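Local coordinates for aminotransferase AspB (Helicobacter pylori 26695, PDB 3EZS), which probably acts as a pyridoxal 5'-phosphate-dependent transaminase of aminotransferase class I and II, moving amino groups between amino acids and keto acids, at residues A[35-39]-A[40-44]; A[60-63]-A[64-67]; A[244-247]-A[248-251]; A[266-269]-A[270-274]; A[276-279]-A[280-283]. All coordinates share one frame; numbering follows the deposited sequence.

Interaction 1. Residues A[35-39]-A[40-44]; sequences FETPK and FIQDA
Gln42 reaches back over the first turn of helix 39-46 to Thr37. Its chain runs extended beyond CG (chi2 -168°), which carries the amide far enough for NE2 to donate to Thr37 O at 2.9 Å. The acceptor lies in the plane of the Gln42 amide, whereas the donor is tilted 33° from the plane of the Thr37 carbonyl. A second use of NE2 is a bond to a water that in turn donates to Glu36 OE1, and Gln42 OE1 bonds to Thr49 of the second subunit, so both ends of the amide are held. On the buried side Thr37 and Ile41 meet through their methyls, CG2 to CG2 at 3.8 Å, the two side chains crossing at about a right angle. Thr37 OG1 is turned elsewhere, to the carbonyl of Ser234. Pro38 runs alongside Ile41 in the same direction, with Pro38 CD 3.9 Å from Ile41 CD1, and its CB lies obliquely against the Phe40 ring. On the solvent side the extended Lys39 chain crosses Asp43 at a slant and its end meets the OD2 edge of the carboxylate: Lys39 CE is 3.3 Å from Asp43 OD2, and NZ forms a rather long salt bridge of 3.5 Å to that same oxygen. Asp43 N donates to Lys39 O at 2.8 Å, a regular helical bond. Pro38 O receives two weaker bonds, from the amides of Ile41 and Gln42. With a proline at the N-cap, followed by i to i+4 pairing, this is a helix N-terminus packed beside the subunit interface.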
loop_
_atom_site.group_PDB
_atom_site.type_symbol
_atom_site.label_atom_id
_atom_site.label_comp_id
_atom_site.label_asym_id
_atom_site.label_seq_id
_atom_site.Cartn_x
_atom_site.Cartn_y
_atom_site.Cartn_z
ATOM N N PHE A 35 1.461 7.640 -23.354
ATOM C CA PHE A 35 0.350 7.215 -24.199
ATOM C C PHE A 35 -0.931 7.184 -23.390
ATOM O O PHE A 35 -0.900 7.099 -22.172
ATOM C CB PHE A 35 0.615 5.819 -24.762
ATOM C CG PHE A 35 1.945 5.683 -25.436
ATOM C CD1 PHE A 35 2.260 6.475 -26.533
ATOM C CD2 PHE A 35 2.875 4.762 -24.998
ATOM C CE1 PHE A 35 3.490 6.364 -27.166
ATOM C CE2 PHE A 35 4.108 4.645 -25.633
ATOM C CZ PHE A 35 4.412 5.451 -26.716
ATOM N N GLU A 36 -2.056 7.252 -24.079
ATOM C CA GLU A 36 -3.351 7.204 -23.433
ATOM C C GLU A 36 -3.659 5.781 -23.001
ATOM O O GLU A 36 -3.169 4.807 -23.583
ATOM C CB GLU A 36 -4.439 7.698 -24.378
ATOM C CG GLU A 36 -4.321 9.143 -24.805
ATOM C CD GLU A 36 -4.456 10.151 -23.660
ATOM O OE1 GLU A 36 -5.187 9.886 -22.674
ATOM O OE2 GLU A 36 -3.838 11.233 -23.769
ATOM N N THR A 37 -4.435 5.655 -21.939
ATOM C CA THR A 37 -4.863 4.340 -21.479
ATOM C C THR A 37 -5.941 3.845 -22.455
ATOM O O THR A 37 -6.826 4.618 -22.820
ATOM C CB THR A 37 -5.406 4.415 -20.045
ATOM O OG1 THR A 37 -4.323 4.745 -19.165
ATOM C CG2 THR A 37 -6.037 3.063 -19.631
ATOM N N PRO A 38 -5.837 2.594 -22.934
ATOM C CA PRO A 38 -6.847 2.096 -23.874
ATOM C C PRO A 38 -8.279 2.261 -23.383
ATOM O O PRO A 38 -8.575 2.001 -22.210
ATOM C CB PRO A 38 -6.491 0.617 -24.014
ATOM C CG PRO A 38 -5.002 0.612 -23.802
ATOM C CD PRO A 38 -4.769 1.606 -22.719
ATOM N N LYS A 39 -9.149 2.697 -24.291
ATOM C CA LYS A 39 -10.561 2.951 -23.989
ATOM C C LYS A 39 -11.270 1.813 -23.256
ATOM O O LYS A 39 -12.002 2.075 -22.285
ATOM C CB LYS A 39 -11.349 3.233 -25.272
ATOM C CG LYS A 39 -12.658 3.952 -25.016
ATOM C CD LYS A 39 -13.712 3.697 -26.068
ATOM C CE LYS A 39 -15.033 4.352 -25.672
ATOM N NZ LYS A 39 -16.168 3.729 -26.398
ATOM N N PHE A 40 -11.069 0.567 -23.704
ATOM C CA PHE A 40 -11.779 -0.566 -23.086
ATOM C C PHE A 40 -11.458 -0.728 -21.588
ATOM O O PHE A 40 -12.305 -1.176 -20.816
ATOM C CB PHE A 40 -11.556 -1.884 -23.841
ATOM C CG PHE A 40 -10.255 -2.594 -23.519
ATOM C CD1 PHE A 40 -9.077 -2.252 -24.170
ATOM C CD2 PHE A 40 -10.237 -3.662 -22.621
ATOM C CE1 PHE A 40 -7.886 -2.920 -23.895
ATOM C CE2 PHE A 40 -9.060 -4.335 -22.337
ATOM C CZ PHE A 40 -7.877 -3.974 -22.977
ATOM N N ILE A 41 -10.234 -0.365 -21.205
ATOM C CA ILE A 41 -9.781 -0.404 -19.811
ATOM C C ILE A 41 -10.522 0.683 -19.019
ATOM O O ILE A 41 -11.061 0.421 -17.948
ATOM C CB ILE A 41 -8.249 -0.227 -19.749
ATOM C CG1 ILE A 41 -7.573 -1.459 -20.371
ATOM C CG2 ILE A 41 -7.756 -0.031 -18.339
ATOM C CD1 ILE A 41 -6.094 -1.305 -20.562
ATOM N N GLN A 42 -10.580 1.888 -19.584
ATOM C CA GLN A 42 -11.298 2.989 -18.983
ATOM C C GLN A 42 -12.786 2.686 -18.846
ATOM O O GLN A 42 -13.368 3.015 -17.829
ATOM C CB GLN A 42 -11.123 4.262 -19.811
ATOM C CG GLN A 42 -9.664 4.778 -19.918
ATOM C CD GLN A 42 -9.612 6.182 -20.491
ATOM O OE1 GLN A 42 -10.343 7.058 -20.020
ATOM N NE2 GLN A 42 -8.732 6.416 -21.491
ATOM N N ASP A 43 -13.397 2.090 -19.877
ATOM C CA ASP A 43 -14.807 1.709 -19.843
ATOM C C ASP A 43 -15.107 0.643 -18.777
ATOM O O ASP A 43 -16.183 0.646 -18.172
ATOM C CB ASP A 43 -15.279 1.211 -21.222
ATOM C CG ASP A 43 -15.394 2.333 -22.267
ATOM O OD1 ASP A 43 -15.419 3.545 -21.907
ATOM O OD2 ASP A 43 -15.471 1.984 -23.466
ATOM N N ALA A 44 -14.175 -0.279 -18.557
ATOM C CA ALA A 44 -14.339 -1.299 -17.513
ATOM C C ALA A 44 -14.430 -0.601 -16.150
ATOM O O ALA A 44 -15.265 -0.949 -15.328
ATOM C CB ALA A 44 -13.178 -2.277 -17.544
HETATM O O HOH W 1 -7.991 8.847 -22.932
#

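Interaction 2. Residues A[60-63]-A[64-67]; sequences FEES and LRAA
The N-terminal turn of helix 62-76 is built here, with Glu61 at the N-cap position, its carbonyl oxygen taking the amides of Leu64 and Arg65. Arg65 N donates to Glu61 O at 3.2 Å, while Leu64 N makes only a weak bond to the same atom. The regular pattern continues with Ala66 N to Glu62 O at 3.0 Å and Ala67 N to Ser63 O. Above the turn Glu62 and Arg65 run side by side in the same direction and, in one of the two conformers of Arg65, close a salt bridge. Glu62 is bent at chi2 (-62°), which folds its carboxylate back towards the helix, and in that conformer Arg65 bends at chi3 to bring its guanidinium across. A single nitrogen, Arg65 NH1, then faces both Glu62 OE1 and Glu62 OE2 at 2.9 Å. The two planes are 53° apart, so this is not the coplanar bidentate pair made by two nitrogens. An apolar contact is made by Leu64, whose CD2 packs obliquely on the Phe60 ring, 3.8 Å from Phe60 CD2; the two side chains lie alongside each other. Helix 266-277 continues that packing through Gln269. Such a helix N-terminus has the residue before the N-cap folded onto the first turn, Phe60 on Leu64, and an i to i+3 salt bridge on its more exposed side.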
loop_
_atom_site.group_PDB
_atom_site.type_symbol
_atom_site.label_atom_id
_atom_site.label_comp_id
_atom_site.label_asym_id
_atom_site.label_seq_id
_atom_site.Cartn_x
_atom_site.Cartn_y
_atom_site.Cartn_z
ATOM N N PHE A 60 -7.128 -9.490 -3.195
ATOM C CA PHE A 60 -7.738 -9.044 -4.448
ATOM C C PHE A 60 -8.754 -10.102 -4.896
ATOM O O PHE A 60 -8.768 -11.214 -4.392
ATOM C CB PHE A 60 -6.703 -8.772 -5.551
ATOM C CG PHE A 60 -5.774 -7.623 -5.257
ATOM C CD1 PHE A 60 -4.707 -7.778 -4.406
ATOM C CD2 PHE A 60 -5.957 -6.396 -5.870
ATOM C CE1 PHE A 60 -3.843 -6.737 -4.149
ATOM C CE2 PHE A 60 -5.097 -5.340 -5.611
ATOM C CZ PHE A 60 -4.033 -5.515 -4.756
ATOM N N GLU A 61 -9.597 -9.743 -5.850
ATOM C CA GLU A 61 -10.645 -10.624 -6.322
ATOM C C GLU A 61 -10.107 -11.849 -7.042
ATOM O O GLU A 61 -9.124 -11.768 -7.766
ATOM C CB GLU A 61 -11.599 -9.848 -7.246
ATOM C CG GLU A 61 -12.423 -8.783 -6.521
ATOM C CD GLU A 61 -13.278 -9.397 -5.421
ATOM O OE1 GLU A 61 -14.137 -10.240 -5.751
ATOM O OE2 GLU A 61 -13.095 -9.045 -4.233
ATOM N N GLU A 62 -10.781 -12.978 -6.837
ATOM C CA GLU A 62 -10.438 -14.234 -7.494
ATOM C C GLU A 62 -10.368 -14.101 -9.001
ATOM O O GLU A 62 -9.533 -14.734 -9.633
ATOM C CB GLU A 62 -11.478 -15.315 -7.166
ATOM C CG GLU A 62 -11.294 -15.931 -5.800
ATOM C CD GLU A 62 -9.954 -16.628 -5.700
ATOM O OE1 GLU A 62 -9.615 -17.403 -6.628
ATOM O OE2 GLU A 62 -9.237 -16.389 -4.707
ATOM N N SER A 63 -11.263 -13.286 -9.567
ATOM C CA SER A 63 -11.313 -13.090 -11.003
ATOM C C SER A 63 -10.044 -12.407 -11.504
ATOM O O SER A 63 -9.561 -12.726 -12.558
ATOM C CB SER A 63 -12.572 -12.310 -11.385
ATOM O OG SER A 63 -12.632 -11.055 -10.730
ATOM N N LEU A 64 -9.503 -11.479 -10.740
ATOM C CA LEU A 64 -8.242 -10.812 -11.111
ATOM C C LEU A 64 -7.057 -11.791 -11.054
ATOM O O LEU A 64 -6.260 -11.835 -11.977
ATOM C CB LEU A 64 -7.990 -9.588 -10.220
ATOM C CG LEU A 64 -6.665 -8.845 -10.429
ATOM C CD1 LEU A 64 -6.516 -8.316 -11.875
ATOM C CD2 LEU A 64 -6.547 -7.732 -9.384
ATOM N N ARG A 65 -6.969 -12.590 -9.988
ATOM C CA ARG A 65 -5.883 -13.577 -9.854
ATOM C C ARG A 65 -5.891 -14.553 -11.030
ATOM O O ARG A 65 -4.830 -14.846 -11.614
ATOM C CB ARG A 65 -5.972 -14.318 -8.513
ATOM C CG ARG A 65 -5.561 -13.441 -7.325
ATOM C CD ARG A 65 -6.024 -13.968 -5.971
ATOM N NE ARG A 65 -5.328 -15.165 -5.498
ATOM C CZ ARG A 65 -5.731 -16.421 -5.682
ATOM N NH1 ARG A 65 -6.836 -16.701 -6.364
ATOM N NH2 ARG A 65 -5.011 -17.419 -5.181
ATOM N N ALA A 66 -7.083 -15.043 -11.383
ATOM C CA ALA A 66 -7.252 -15.944 -12.532
ATOM C C ALA A 66 -6.826 -15.271 -13.844
ATOM O O ALA A 66 -6.162 -15.893 -14.659
ATOM C CB ALA A 66 -8.707 -16.441 -12.622
ATOM N N ALA A 67 -7.199 -14.005 -14.050
ATOM C CA ALA A 67 -6.772 -13.269 -15.255
ATOM C C ALA A 67 -5.252 -13.136 -15.286
ATOM O O ALA A 67 -4.635 -13.217 -16.357
ATOM C CB ALA A 67 -7.417 -11.885 -15.323
#

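Interaction 3. Residues A[244-247]-A[248-251]; sequences AGDS and RLLE
Asp246 caps the amides of Arg248 and Leu249 where strand 241-245 gives way to helix 247-257. It occupies the N-cap, and its CG stands anti to the backbone N (chi1 -166°), which swings the carboxylate over the first amides of the helix. Asp246 OD1 takes Arg248 N at 3.0 Å, met on the anti side and 16° out of the carboxylate plane, and a weak bond comes from Leu249 N to the same oxygen at 3.4 Å. The other oxygen, OD2, is bound by the backbone N of Asn222. A water also donates to OD2 at 2.8 Å and accepts from Arg248 NE, bridging the acid to a guanidinium whose plane is turned 83° from the carboxylate.

Backbone hydrogen bonds follow, from Leu250 N to Asp246 O at 3.0 Å and from Glu251 N to Ser247 O. Van der Waals contacts of the two leucines complete the contact. Leu249 crosses the Asp246 carboxylate, with CD1 3.7 Å from OD2, and Leu250 turns its CD1 back to the strand, 3.6 Å from Gly245 N. Leu250 also makes an apolar contact with Leu224 of the neighbouring strand.

Each carboxylate oxygen thus has its own set of partners, OD1 with the helix amides and OD2 with the water and Asn222. A buried acid held in this way at the positive end of a helix dipole would be expected to stay ionised, and the nearby positive charge of Arg248 may add to this.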
loop_
_atom_site.group_PDB
_atom_site.type_symbol
_atom_site.label_atom_id
_atom_site.label_comp_id
_atom_site.label_asym_id
_atom_site.label_seq_id
_atom_site.Cartn_x
_atom_site.Cartn_y
_atom_site.Cartn_z
ATOM N N ALA A 244 4.815 -14.255 -8.386
ATOM C CA ALA A 244 4.574 -15.660 -8.648
ATOM C C ALA A 244 5.822 -16.504 -8.376
ATOM O O ALA A 244 6.958 -16.040 -8.567
ATOM C CB ALA A 244 4.110 -15.837 -10.100
ATOM N N GLY A 245 5.610 -17.734 -7.914
ATOM C CA GLY A 245 6.721 -18.642 -7.626
ATOM C C GLY A 245 6.455 -19.570 -6.456
ATOM O O GLY A 245 5.355 -20.102 -6.335
ATOM N N ASP A 246 7.473 -19.729 -5.611
ATOM C CA ASP A 246 7.477 -20.614 -4.414
ATOM C C ASP A 246 6.198 -20.492 -3.589
ATOM O O ASP A 246 6.008 -19.502 -2.881
ATOM C CB ASP A 246 8.686 -20.278 -3.535
ATOM C CG ASP A 246 8.983 -21.337 -2.480
ATOM O OD1 ASP A 246 8.058 -21.961 -1.920
ATOM O OD2 ASP A 246 10.187 -21.494 -2.180
ATOM N N SER A 247 5.351 -21.522 -3.661
ATOM C CA SER A 247 4.062 -21.499 -3.002
ATOM C C SER A 247 4.151 -21.558 -1.500
ATOM O O SER A 247 3.195 -21.193 -0.845
ATOM C CB SER A 247 3.177 -22.639 -3.506
ATOM O OG SER A 247 3.762 -23.918 -3.264
ATOM N N ARG A 248 5.270 -22.041 -0.955
ATOM C CA ARG A 248 5.443 -22.125 0.500
ATOM C C ARG A 248 5.683 -20.725 1.061
ATOM O O ARG A 248 5.097 -20.346 2.071
ATOM C CB ARG A 248 6.602 -23.060 0.885
ATOM C CG ARG A 248 6.736 -23.295 2.401
ATOM C CD ARG A 248 8.028 -24.031 2.784
ATOM N NE ARG A 248 9.222 -23.246 2.446
ATOM C CZ ARG A 248 9.710 -22.231 3.168
ATOM N NH1 ARG A 248 9.136 -21.845 4.304
ATOM N NH2 ARG A 248 10.798 -21.586 2.742
ATOM N N LEU A 249 6.570 -19.981 0.407
ATOM C CA LEU A 249 6.832 -18.591 0.769
ATOM C C LEU A 249 5.615 -17.702 0.496
ATOM O O LEU A 249 5.290 -16.847 1.311
ATOM C CB LEU A 249 8.051 -18.051 0.015
ATOM C CG LEU A 249 9.415 -18.671 0.324
ATOM C CD1 LEU A 249 10.513 -18.156 -0.593
ATOM C CD2 LEU A 249 9.780 -18.446 1.803
ATOM N N LEU A 250 4.935 -17.904 -0.633
ATOM C CA LEU A 250 3.745 -17.081 -0.971
ATOM C C LEU A 250 2.550 -17.278 -0.031
ATOM O O LEU A 250 1.777 -16.355 0.181
ATOM C CB LEU A 250 3.294 -17.293 -2.435
ATOM C CG LEU A 250 4.226 -16.757 -3.533
ATOM C CD1 LEU A 250 3.667 -17.108 -4.894
ATOM C CD2 LEU A 250 4.466 -15.244 -3.407
ATOM N N GLU A 251 2.400 -18.474 0.534
ATOM C CA GLU A 251 1.277 -18.748 1.423
ATOM C C GLU A 251 1.489 -17.985 2.760
ATOM O O GLU A 251 0.535 -17.497 3.387
ATOM C CB GLU A 251 1.128 -20.270 1.619
ATOM C CG GLU A 251 -0.220 -20.737 2.202
ATOM C CD GLU A 251 -1.423 -20.428 1.297
ATOM O OE1 GLU A 251 -1.241 -20.195 0.062
ATOM O OE2 GLU A 251 -2.553 -20.406 1.847
HETATM O O HOH W 2 10.577 -23.515 -0.281
#

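Interaction 4. Residues A[266-269]-A[270-274]; sequences NAIQ and KASEA
Backbone hydrogen bonds tie residues 266-269 to 270-274 as successive turns of a single helix. Each amide from Lys270 to Glu273 donates to the carbonyl four residues earlier, Asn266 to Gln269 in order; Ala271 N to Ala267 O, at 3.2 Å, and Glu273 N to Gln269 O, at 2.8 Å, mark the range of lengths. Among side-chain polar contacts, Ser272 turns its hydroxyl back towards the preceding turn. With OG anti to its carbonyl carbon (chi1 -67°), Ser272 OG comes within 3.1 Å of Ile268 O, which already accepts Ser272 N. The methyl branch Ile268 CG2 lies 4.2 Å from this hydroxyl oxygen.

These turns belong to helix 266-277, which runs between helix 39-46 and helix 62-76. Ala267, Ile268 and Ala271 rest on Leu45 of the first, whereas Gln269 and Ser272 touch Leu64 of the second, and Ile268 also packs on Ile268 of the second subunit, so the helix takes part in the dimer contact.

The charged pair lies one turn apart. Lys270 bends at chi2 (-63°), and its NZ donates to Glu273 OE1 at 2.8 Å, reaching it on the syn side and 17° out of the carboxylate plane. Glu273 is extended beyond CG to meet it. Its OE1 has a second partner in Ser63 OG, which joins the salt bridge to helix 62-76. Gln269 is likewise fixed at its amide: OE1 accepts from Glu61 N and NE2 donates to Ser264 O.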
loop_
_atom_site.group_PDB
_atom_site.type_symbol
_atom_site.label_atom_id
_atom_site.label_comp_id
_atom_site.label_asym_id
_atom_site.label_seq_id
_atom_site.Cartn_x
_atom_site.Cartn_y
_atom_site.Cartn_z
ATOM N N ASN A 266 -12.725 -2.398 -6.113
ATOM C CA ASN A 266 -13.116 -3.511 -6.984
ATOM C C ASN A 266 -13.281 -3.061 -8.441
ATOM O O ASN A 266 -13.069 -3.839 -9.381
ATOM C CB ASN A 266 -14.387 -4.200 -6.459
ATOM C CG ASN A 266 -14.134 -5.023 -5.192
ATOM O OD1 ASN A 266 -13.047 -4.983 -4.613
ATOM N ND2 ASN A 266 -15.142 -5.784 -4.768
ATOM N N ALA A 267 -13.652 -1.801 -8.623
ATOM C CA ALA A 267 -13.803 -1.218 -9.944
ATOM C C ALA A 267 -12.444 -1.107 -10.619
ATOM O O ALA A 267 -12.334 -1.327 -11.833
ATOM C CB ALA A 267 -14.470 0.131 -9.835
ATOM N N ILE A 268 -11.407 -0.748 -9.844
ATOM C CA ILE A 268 -10.048 -0.680 -10.376
ATOM C C ILE A 268 -9.562 -2.082 -10.753
ATOM O O ILE A 268 -8.907 -2.271 -11.790
ATOM C CB ILE A 268 -9.053 -0.048 -9.363
ATOM C CG1 ILE A 268 -9.283 1.475 -9.230
ATOM C CG2 ILE A 268 -7.593 -0.347 -9.766
ATOM C CD1 ILE A 268 -8.933 2.355 -10.479
ATOM N N GLN A 269 -9.890 -3.059 -9.908
ATOM C CA GLN A 269 -9.542 -4.452 -10.151
ATOM C C GLN A 269 -10.248 -5.008 -11.397
ATOM O O GLN A 269 -9.664 -5.824 -12.102
ATOM C CB GLN A 269 -9.896 -5.308 -8.954
ATOM C CG GLN A 269 -9.242 -4.894 -7.616
ATOM C CD GLN A 269 -9.441 -5.938 -6.543
ATOM O OE1 GLN A 269 -9.343 -7.130 -6.829
ATOM N NE2 GLN A 269 -9.703 -5.505 -5.300
ATOM N N LYS A 270 -11.494 -4.595 -11.670
ATOM C CA LYS A 270 -12.174 -5.036 -12.916
ATOM C C LYS A 270 -11.451 -4.517 -14.147
ATOM O O LYS A 270 -11.286 -5.257 -15.124
ATOM C CB LYS A 270 -13.659 -4.601 -13.011
ATOM C CG LYS A 270 -14.665 -5.604 -12.503
ATOM C CD LYS A 270 -14.675 -6.927 -13.308
ATOM C CE LYS A 270 -15.447 -8.029 -12.560
ATOM N NZ LYS A 270 -15.014 -9.411 -12.963
ATOM N N ALA A 271 -11.070 -3.232 -14.122
ATOM C CA ALA A 271 -10.306 -2.636 -15.235
ATOM C C ALA A 271 -8.925 -3.321 -15.383
ATOM O O ALA A 271 -8.440 -3.548 -16.509
ATOM C CB ALA A 271 -10.162 -1.112 -15.059
ATOM N N SER A 272 -8.302 -3.655 -14.255
ATOM C CA SER A 272 -7.030 -4.399 -14.274
ATOM C C SER A 272 -7.254 -5.755 -14.903
ATOM O O SER A 272 -6.452 -6.203 -15.706
ATOM C CB SER A 272 -6.501 -4.632 -12.871
ATOM O OG SER A 272 -6.121 -3.413 -12.289
ATOM N N GLU A 273 -8.355 -6.402 -14.537
ATOM C CA GLU A 273 -8.686 -7.725 -15.079
ATOM C C GLU A 273 -8.882 -7.672 -16.599
ATOM O O GLU A 273 -8.407 -8.547 -17.314
ATOM C CB GLU A 273 -9.951 -8.250 -14.416
ATOM C CG GLU A 273 -10.358 -9.642 -14.863
ATOM C CD GLU A 273 -11.744 -10.019 -14.386
ATOM O OE1 GLU A 273 -12.224 -9.412 -13.413
ATOM O OE2 GLU A 273 -12.350 -10.933 -14.985
ATOM N N ALA A 274 -9.598 -6.654 -17.078
ATOM C CA ALA A 274 -9.817 -6.492 -18.508
ATOM C C ALA A 274 -8.465 -6.334 -19.215
ATOM O O ALA A 274 -8.251 -6.928 -20.264
ATOM C CB ALA A 274 -10.750 -5.299 -18.786
#

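Interaction 5. Residues A[276-279]-A[280-283]; sequences WLDD and RHAE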
loop_
_atom_site.group_PDB
_atom_site.type_symbol
_atom_site.label_atom_id
_atom_site.label_comp_id
_atom_site.label_asym_id
_atom_site.label_seq_id
_atom_site.Cartn_x
_atom_site.Cartn_y
_atom_site.Cartn_z
ATOM N N TRP A 276 -5.404 -7.444 -18.169
ATOM C CA TRP A 276 -4.631 -8.696 -18.153
ATOM C C TRP A 276 -5.174 -9.765 -19.092
ATOM O O TRP A 276 -4.421 -10.618 -19.516
ATOM C CB TRP A 276 -4.507 -9.284 -16.742
ATOM C CG TRP A 276 -3.577 -8.549 -15.780
ATOM C CD1 TRP A 276 -3.940 -7.832 -14.683
ATOM C CD2 TRP A 276 -2.134 -8.493 -15.833
ATOM N NE1 TRP A 276 -2.821 -7.335 -14.048
ATOM C CE2 TRP A 276 -1.705 -7.714 -14.738
ATOM C CE3 TRP A 276 -1.170 -9.004 -16.714
ATOM C CZ2 TRP A 276 -0.346 -7.461 -14.474
ATOM C CZ3 TRP A 276 0.192 -8.729 -16.457
ATOM C CH2 TRP A 276 0.578 -7.988 -15.332
ATOM N N LEU A 277 -6.477 -9.742 -19.367
ATOM C CA LEU A 277 -7.110 -10.699 -20.262
ATOM C C LEU A 277 -6.793 -10.468 -21.755
ATOM O O LEU A 277 -6.924 -11.385 -22.563
ATOM C CB LEU A 277 -8.633 -10.646 -20.096
ATOM C CG LEU A 277 -9.332 -11.187 -18.852
ATOM C CD1 LEU A 277 -10.756 -10.599 -18.678
ATOM C CD2 LEU A 277 -9.374 -12.727 -18.874
ATOM N N ASP A 278 -6.395 -9.246 -22.111
ATOM C CA ASP A 278 -6.166 -8.877 -23.510
ATOM C C ASP A 278 -4.697 -8.681 -23.861
ATOM O O ASP A 278 -3.934 -8.069 -23.078
ATOM C CB ASP A 278 -6.887 -7.568 -23.799
ATOM C CG ASP A 278 -6.671 -7.095 -25.210
ATOM O OD1 ASP A 278 -7.144 -7.775 -26.135
ATOM O OD2 ASP A 278 -6.035 -6.044 -25.394
ATOM N N ASP A 279 -4.313 -9.189 -25.036
ATOM C CA ASP A 279 -2.943 -9.064 -25.550
ATOM C C ASP A 279 -2.787 -8.044 -26.682
ATOM O O ASP A 279 -1.690 -7.572 -26.938
ATOM C CB ASP A 279 -2.445 -10.426 -26.049
ATOM C CG ASP A 279 -2.229 -11.434 -24.916
ATOM O OD1 ASP A 279 -2.047 -11.027 -23.757
ATOM O OD2 ASP A 279 -2.246 -12.634 -25.193
ATOM N N ARG A 280 -3.883 -7.685 -27.322
ATOM C CA ARG A 280 -3.867 -6.787 -28.460
ATOM C C ARG A 280 -3.315 -5.441 -28.143
ATOM O O ARG A 280 -2.403 -4.983 -28.828
ATOM C CB ARG A 280 -5.270 -6.600 -29.007
ATOM C CG ARG A 280 -5.811 -7.831 -29.639
ATOM C CD ARG A 280 -7.286 -7.689 -29.933
ATOM N NE ARG A 280 -7.753 -8.920 -30.549
ATOM C CZ ARG A 280 -9.024 -9.261 -30.726
ATOM N NH1 ARG A 280 -10.020 -8.472 -30.324
ATOM N NH2 ARG A 280 -9.291 -10.425 -31.293
ATOM N N HIS A 281 -3.859 -4.805 -27.113
ATOM C CA HIS A 281 -3.386 -3.479 -26.737
ATOM C C HIS A 281 -1.901 -3.501 -26.311
ATOM O O HIS A 281 -1.176 -2.567 -26.598
ATOM C CB HIS A 281 -4.266 -2.864 -25.641
ATOM C CG HIS A 281 -3.969 -3.384 -24.271
ATOM N ND1 HIS A 281 -4.352 -4.635 -23.851
ATOM C CD2 HIS A 281 -3.300 -2.827 -23.236
ATOM C CE1 HIS A 281 -3.936 -4.829 -22.611
ATOM N NE2 HIS A 281 -3.307 -3.741 -22.208
ATOM N N ALA A 282 -1.452 -4.570 -25.645
ATOM C CA ALA A 282 -0.057 -4.680 -25.202
ATOM C C ALA A 282 0.862 -4.690 -26.404
ATOM O O ALA A 282 1.901 -4.001 -26.436
ATOM C CB ALA A 282 0.161 -5.953 -24.369
ATOM N N GLU A 283 0.482 -5.477 -27.397
ATOM C CA GLU A 283 1.231 -5.575 -28.634
ATOM C C GLU A 283 1.326 -4.204 -29.336
ATOM O O GLU A 283 2.379 -3.840 -29.875
ATOM C CB GLU A 283 0.548 -6.622 -29.534
ATOM C CG GLU A 283 1.146 -6.790 -30.929
ATOM C CD GLU A 283 2.597 -7.245 -30.903
ATOM O OE1 GLU A 283 3.026 -7.854 -29.898
ATOM O OE2 GLU A 283 3.296 -7.008 -31.906
#
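His281 holds its ring between its own backbone N and carbonyl carbon (chi1 79°), while Asp278 sets CG anti to its backbone N (chi1 178°), and together these torsions bring ring and carboxylate edge to edge. The two planes are only 19° apart. His281 ND1 donates to Asp278 OD2 at 2.7 Å along the anti lone pair, with the oxygen near the ring plane. The same oxygen also accepts His281 N on its syn side at 3.0 Å in an almost straight bond, so one histidine grips OD2 with both its ring and its amide. Asp278 thus caps the start of helix 280-299 after the short turn that ends helix 266-277, and OD1 adds a weak bond from Arg280 N. The other ring nitrogen of His281, NE2, bonds to Ser233 OG, which fixes the ring's rotation. The ring of Phe40 meets His281 edge-to-face. Arg280 crosses Asp278 at about a right angle, its CB 3.6 Å from Asp278 OD1, and its charged end leads away. Glu283 N donates to Asp279 O at 3.1 Å, while the Asp279 carboxylate is drawn to Arg74 and Arg232.

Overall arrangement
Interactions 1, 2, 3 and 5 sit where a helix begins, but their caps differ: a proline at the N-cap position without a side-chain capping bond in interaction 1, aspartates accepting main-chain amides in 3 and 5. Interaction 4 lies within helix 266-277, over its first turns. Interactions 3 and 4 are buried; 1, 2 and 5 are partly buried. Both 4 and 5, which follow each other in sequence, touch 1 and 2, whereas interaction 3, on the strand next to the outermost 85-88, touches none. Salt bridges at or near the surface occur in 1, 2 and 4, while 3 and 5 rely on aspartate capping bonds.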